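Long-range contacts in chitin-binding type-4 domain-containing protein (Photorhabdus laumondii subsp. laumondii, PDB 6T5Z), which probably acts as a copper-dependent lytic polysaccharide monooxygenase of family AA10, cleaving chitin chains by oxidation: residues A11-A16 and V28-P32; H90-E96 and G152-D158. All blocks are in the same frame, centred on the assembly; numbering follows the deposited sequence.

Overall arrangement
Contact 1 (residues 11-16 with 28-32) lies in the long connection between strands 2-6 and 36-38, whereas contact 2 (90-96 with 152-158) pairs two strands of the mixed sheet and carries His-90 of the copper site. The two follow one another along the chain and do not touch: their centres are 21 Å apart and their nearest atoms about 9 Å. His-1 relates them. It binds the copper together with His-90, whose side chain is about 4 Å from its own, and its side chain is about 9 Å from that of Pro-32 in contact 1. Contact 2 thus belongs to the metal site directly, while contact 1 lies in a neighbouring loop region and supplies no metal ligand.

Contact 1: residues A11-A16 and V28-P32; sequences AFLCSA and VKYEP
The methyl of Ala-11 meets two side chains of the 28-32 segment, with CB 3.6 Å from CG1 of Val-28 and 3.9 Å from CB of Pro-32. Val-28 reaches it because CG1 stands opposite its own backbone N (chi1 168°), and CG1 of Val-28 also lies 4.1 Å from CB of Cys-14. Phe-59 covers Val-28 from outside the two segments, and Tyr-3 of strand 2-6 packs on Pro-32, so this end is buried. The Pro-32 ring also reaches Ser-15, with CG 4.0 Å from its CB. Equally close-fitting, the extended Lys-29 chain passes the Cys-14 carbonyl, Lys-29 CG 3.3 Å from Cys-14 O, and Ser-15 CA makes a C-H...O contact to Lys-29 O. Both segments belong to the long excursion between strands 2-6 and 36-38, corresponding to the L2 region of AA10 enzymes; a weakly bonded helix meets a 3-10 turn at 28-30, and the disulfide from Cys-14 to Cys-25 cross-links the excursion. Ser-15 follows the helical turn and folds OG back between its backbone N and carbonyl carbon (chi1 72°), where it bonds in plane to a lone pair of Phe-12 O at 2.6 Å; that oxygen also takes the Ser-15 N-H. Toward solvent the fit loosens: a water bridges the two backbones, accepting from Ala-16 N at 2.9 Å and donating to Lys-29 O.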
loop_
_atom_site.group_PDB
_atom_site.type_symbol
_atom_site.label_atom_id
_atom_site.label_comp_id
_atom_site.label_asym_id
_atom_site.label_seq_id
_atom_site.Cartn_x
_atom_site.Cartn_y
_atom_site.Cartn_z
ATOM N N ALA A 11 5.142 5.657 1.421
ATOM C CA ALA A 11 5.587 6.132 2.727
ATOM C C ALA A 11 7.021 5.712 3.028
ATOM O O ALA A 11 7.800 6.497 3.597
ATOM C CB ALA A 11 4.644 5.618 3.817
ATOM N N PHE A 12 7.385 4.475 2.683
ATOM C CA PHE A 12 8.751 4.022 2.911
ATOM C C PHE A 12 9.747 4.904 2.176
ATOM O O PHE A 12 10.778 5.293 2.737
ATOM C CB PHE A 12 8.914 2.562 2.476
ATOM C CG PHE A 12 10.352 2.114 2.432
ATOM C CD1 PHE A 12 11.077 1.966 3.610
ATOM C CD2 PHE A 12 10.993 1.894 1.226
ATOM C CE1 PHE A 12 12.397 1.568 3.585
ATOM C CE2 PHE A 12 12.327 1.503 1.192
ATOM C CZ PHE A 12 13.020 1.326 2.380
ATOM N N LEU A 13 9.445 5.246 0.924
ATOM C CA LEU A 13 10.361 6.066 0.141
ATOM C C LEU A 13 10.454 7.488 0.682
ATOM O O LEU A 13 11.442 8.178 0.410
ATOM C CB LEU A 13 9.927 6.080 -1.326
ATOM C CG LEU A 13 9.974 4.720 -2.031
ATOM C CD1 LEU A 13 9.500 4.875 -3.455
ATOM C CD2 LEU A 13 11.362 4.124 -1.994
ATOM N N CYS A 14 9.459 7.934 1.447
ATOM C CA CYS A 14 9.557 9.216 2.136
ATOM C C CYS A 14 10.566 9.181 3.273
ATOM O O CYS A 14 11.088 10.231 3.656
ATOM C CB CYS A 14 8.199 9.616 2.713
ATOM S SG CYS A 14 6.892 10.032 1.558
ATOM N N SER A 15 10.864 8.001 3.812
ATOM C CA SER A 15 11.615 7.884 5.050
ATOM C C SER A 15 13.120 7.958 4.800
ATOM O O SER A 15 13.613 7.815 3.672
ATOM C CB SER A 15 11.269 6.571 5.764
ATOM O OG SER A 15 11.824 5.466 5.070
ATOM N N ALA A 16 13.855 8.162 5.897
ATOM C CA ALA A 16 15.310 8.155 5.824
ATOM C C ALA A 16 15.823 6.825 5.294
ATOM O O ALA A 16 16.700 6.795 4.418
ATOM C CB ALA A 16 15.910 8.464 7.197
ATOM N N VAL A 28 4.881 11.646 7.696
ATOM C CA VAL A 28 5.031 10.299 7.125
ATOM C C VAL A 28 6.491 9.870 7.131
ATOM O O VAL A 28 6.828 8.722 7.463
ATOM C CB VAL A 28 4.465 10.263 5.692
ATOM C CG1 VAL A 28 4.873 8.990 4.994
ATOM C CG2 VAL A 28 2.975 10.386 5.696
ATOM N N LYS A 29 7.373 10.792 6.746
ATOM C CA LYS A 29 8.806 10.531 6.681
ATOM C C LYS A 29 9.319 9.841 7.937
ATOM O O LYS A 29 10.181 8.958 7.862
ATOM C CB LYS A 29 9.551 11.847 6.468
ATOM C CG LYS A 29 11.039 11.695 6.589
ATOM C CD LYS A 29 11.746 12.982 6.233
ATOM C CE LYS A 29 13.231 12.874 6.489
ATOM N NZ LYS A 29 13.907 14.176 6.189
ATOM N N TYR A 30 8.782 10.211 9.102
ATOM C CA TYR A 30 9.341 9.768 10.369
ATOM C C TYR A 30 8.578 8.609 10.995
ATOM O O TYR A 30 9.028 8.066 12.007
ATOM C CB TYR A 30 9.393 10.945 11.341
ATOM C CG TYR A 30 10.195 12.080 10.755
ATOM C CD1 TYR A 30 11.567 11.990 10.657
ATOM C CD2 TYR A 30 9.573 13.211 10.237
ATOM C CE1 TYR A 30 12.312 13.012 10.092
ATOM C CE2 TYR A 30 10.308 14.238 9.663
ATOM C CZ TYR A 30 11.682 14.127 9.605
ATOM O OH TYR A 30 12.451 15.127 9.038
ATOM N N GLU A 31 7.451 8.204 10.420
ATOM C CA GLU A 31 6.720 7.030 10.912
ATOM C C GLU A 31 5.913 6.392 9.789
ATOM O O GLU A 31 4.675 6.323 9.834
ATOM C CB GLU A 31 5.847 7.409 12.095
ATOM C CG GLU A 31 5.111 8.676 11.911
ATOM C CD GLU A 31 4.448 9.086 13.186
ATOM O OE1 GLU A 31 5.116 8.989 14.238
ATOM O OE2 GLU A 31 3.257 9.465 13.147
ATOM N N PRO A 32 6.602 5.851 8.781
ATOM C CA PRO A 32 5.909 5.128 7.704
ATOM C C PRO A 32 5.192 3.889 8.187
ATOM O O PRO A 32 4.367 3.353 7.440
ATOM C CB PRO A 32 7.050 4.768 6.748
ATOM C CG PRO A 32 8.276 4.688 7.676
ATOM C CD PRO A 32 8.072 5.728 8.701
HETATM O O HOH W 1 12.880 8.508 8.618
#

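Contact 2: residues H90-E96 and G152-D158; sequences HKTSSWE and GVWTISD. With CU (copper (II) ion), chain D.
Residues 94-96 and 152-156 run antiparallel, their axes 4.9 Å apart at 166°, with Glu-96 and Val-153 exchanging two backbone hydrogen bonds. A classic beta bulge, in which Ser-93 and Ser-94 both face Thr-155, shifts the register, and a bond from Ser-157 N to Lys-91 O closes the far end. Trp-95 and Trp-154 project from one face and lie side by side: the six-membered ring of Trp-95 forms an offset stack on the five-membered ring of Trp-154, with planes at 10°. Ile-156 CD1 rests over the opposite face of Trp-154. The indole turns its NE1 edge to Thr-92, placing OG1 in the ring plane at 2.9 Å. Through its own torsion (chi1 -64°), Thr-92 sets OG1 beside its backbone N, from where it donates to His-90 O at 2.8 Å. The His-90 ring is slid well off Trp-154, while CB of His-90 packs on CG2 of Ile-156. NE2 of His-90 binds the copper at 2.0 Å; His-1 and two waters are further ligands, in the histidine brace of this enzyme family. Thr-92 OG1, accepting and donating at once, probably strengthens both bonds, and so holds the copper ligand's backbone carbonyl to Trp-154 of the paired strand.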
loop_
_atom_site.group_PDB
_atom_site.type_symbol
_atom_site.label_atom_id
_atom_site.label_comp_id
_atom_site.label_asym_id
_atom_site.label_seq_id
_atom_site.Cartn_x
_atom_site.Cartn_y
_atom_site.Cartn_z
ATOM N N HIS A 90 1.578 -7.909 15.645
ATOM C CA HIS A 90 0.205 -8.064 16.107
ATOM C C HIS A 90 -0.411 -9.266 15.422
ATOM O O HIS A 90 -0.113 -9.541 14.256
ATOM C CB HIS A 90 -0.678 -6.853 15.782
ATOM C CG HIS A 90 -0.091 -5.540 16.180
ATOM N ND1 HIS A 90 0.195 -5.213 17.487
ATOM C CD2 HIS A 90 0.236 -4.454 15.439
ATOM C CE1 HIS A 90 0.681 -3.985 17.533
ATOM N NE2 HIS A 90 0.713 -3.503 16.305
ATOM N N LYS A 91 -1.297 -9.954 16.142
ATOM C CA LYS A 91 -2.031 -11.070 15.566
ATOM C C LYS A 91 -2.753 -10.615 14.305
ATOM O O LYS A 91 -3.380 -9.551 14.279
ATOM C CB LYS A 91 -3.020 -11.635 16.590
ATOM C CG LYS A 91 -2.357 -12.350 17.773
ATOM C CD LYS A 91 -3.392 -12.744 18.842
ATOM C CE LYS A 91 -4.503 -13.605 18.268
ATOM N NZ LYS A 91 -4.067 -15.013 18.011
ATOM N N THR A 92 -2.674 -11.439 13.261
ATOM C CA THR A 92 -2.944 -11.005 11.897
ATOM C C THR A 92 -4.057 -11.830 11.261
ATOM O O THR A 92 -3.972 -13.056 11.221
ATOM C CB THR A 92 -1.664 -11.117 11.067
ATOM O OG1 THR A 92 -0.682 -10.218 11.603
ATOM C CG2 THR A 92 -1.924 -10.779 9.602
ATOM N N SER A 93 -5.085 -11.150 10.742
ATOM C CA SER A 93 -6.089 -11.830 9.929
ATOM C C SER A 93 -5.541 -12.158 8.546
ATOM O O SER A 93 -5.677 -13.290 8.067
ATOM C CB SER A 93 -7.346 -10.969 9.788
ATOM O OG SER A 93 -8.051 -10.857 11.010
ATOM N N SER A 94 -4.911 -11.182 7.889
ATOM C CA SER A 94 -4.535 -11.389 6.495
ATOM C C SER A 94 -3.585 -10.302 6.022
ATOM O O SER A 94 -3.443 -9.255 6.655
ATOM C CB SER A 94 -5.758 -11.397 5.586
ATOM O OG SER A 94 -6.358 -10.109 5.587
ATOM N N TRP A 95 -2.956 -10.587 4.884
ATOM C CA TRP A 95 -2.232 -9.639 4.045
ATOM C C TRP A 95 -2.921 -9.655 2.691
ATOM O O TRP A 95 -3.151 -10.731 2.135
ATOM C CB TRP A 95 -0.762 -10.054 3.883
ATOM C CG TRP A 95 -0.156 -10.518 5.158
ATOM C CD1 TRP A 95 -0.236 -11.776 5.708
ATOM C CD2 TRP A 95 0.597 -9.725 6.078
ATOM N NE1 TRP A 95 0.440 -11.806 6.906
ATOM C CE2 TRP A 95 0.959 -10.560 7.152
ATOM C CE3 TRP A 95 1.004 -8.384 6.091
ATOM C CZ2 TRP A 95 1.700 -10.102 8.236
ATOM C CZ3 TRP A 95 1.750 -7.932 7.167
ATOM C CH2 TRP A 95 2.080 -8.783 8.226
ATOM N N GLU A 96 -3.263 -8.488 2.154
ATOM C CA GLU A 96 -3.960 -8.485 0.876
ATOM C C GLU A 96 -3.555 -7.262 0.069
ATOM O O GLU A 96 -3.053 -6.269 0.612
ATOM C CB GLU A 96 -5.479 -8.526 1.063
ATOM C CG GLU A 96 -6.043 -7.282 1.685
ATOM C CD GLU A 96 -7.573 -7.296 1.764
ATOM O OE1 GLU A 96 -8.203 -8.298 1.364
ATOM O OE2 GLU A 96 -8.131 -6.291 2.237
ATOM N N GLY A 152 -1.395 -2.174 -0.345
ATOM C CA GLY A 152 -1.185 -3.278 0.567
ATOM C C GLY A 152 -1.967 -3.036 1.840
ATOM O O GLY A 152 -1.973 -1.923 2.370
ATOM N N VAL A 153 -2.648 -4.080 2.321
ATOM C CA VAL A 153 -3.449 -3.991 3.540
ATOM C C VAL A 153 -3.060 -5.124 4.476
ATOM O O VAL A 153 -3.140 -6.306 4.109
ATOM C CB VAL A 153 -4.955 -4.024 3.252
ATOM C CG1 VAL A 153 -5.750 -3.823 4.555
ATOM C CG2 VAL A 153 -5.317 -2.958 2.211
ATOM N N TRP A 154 -2.650 -4.759 5.684
ATOM C CA TRP A 154 -2.328 -5.690 6.751
ATOM C C TRP A 154 -3.430 -5.564 7.788
ATOM O O TRP A 154 -3.510 -4.551 8.487
ATOM C CB TRP A 154 -0.957 -5.365 7.340
ATOM C CG TRP A 154 -0.630 -6.127 8.572
ATOM C CD1 TRP A 154 -1.081 -7.374 8.913
ATOM C CD2 TRP A 154 0.225 -5.706 9.647
ATOM N NE1 TRP A 154 -0.562 -7.748 10.123
ATOM C CE2 TRP A 154 0.253 -6.751 10.592
ATOM C CE3 TRP A 154 0.981 -4.555 9.895
ATOM C CZ2 TRP A 154 0.986 -6.671 11.782
ATOM C CZ3 TRP A 154 1.716 -4.479 11.070
ATOM C CH2 TRP A 154 1.717 -5.525 11.995
ATOM N N THR A 155 -4.287 -6.582 7.876
ATOM C CA THR A 155 -5.478 -6.538 8.715
ATOM C C THR A 155 -5.173 -7.211 10.052
ATOM O O THR A 155 -4.727 -8.366 10.087
ATOM C CB THR A 155 -6.654 -7.202 7.984
ATOM O OG1 THR A 155 -6.949 -6.461 6.786
ATOM C CG2 THR A 155 -7.914 -7.270 8.864
ATOM N N ILE A 156 -5.401 -6.478 11.150
ATOM C CA ILE A 156 -5.091 -6.943 12.499
ATOM C C ILE A 156 -6.297 -7.685 13.057
ATOM O O ILE A 156 -7.415 -7.163 13.030
ATOM C CB ILE A 156 -4.717 -5.765 13.414
ATOM C CG1 ILE A 156 -3.622 -4.889 12.791
ATOM C CG2 ILE A 156 -4.281 -6.283 14.789
ATOM C CD1 ILE A 156 -2.358 -5.642 12.446
ATOM N N SER A 157 -6.070 -8.890 13.597
ATOM C CA SER A 157 -7.192 -9.747 13.978
ATOM C C SER A 157 -7.803 -9.368 15.324
ATOM O O SER A 157 -8.999 -9.615 15.544
ATOM C CB SER A 157 -6.754 -11.213 14.008
ATOM O OG SER A 157 -5.881 -11.450 15.096
ATOM N N ASP A 158 -7.025 -8.790 16.240
ATOM C CA ASP A 158 -7.526 -8.536 17.586
ATOM C C ASP A 158 -7.794 -7.054 17.848
ATOM O O ASP A 158 -8.018 -6.668 19.002
ATOM C CB ASP A 158 -6.583 -9.144 18.646
ATOM C CG ASP A 158 -5.176 -8.553 18.634
ATOM O OD1 ASP A 158 -4.879 -7.703 17.781
ATOM O OD2 ASP A 158 -4.359 -8.967 19.496
HETATM CU CU CU D . 1.184 -1.647 15.738
HETATM O O HOH W 2 -1.774 -9.070 18.962
HETATM O O HOH W 3 -5.733 -7.503 4.818
HETATM O O HOH W 4 1.293 -0.987 18.047
HETATM O O HOH W 5 -0.997 -1.098 16.313
#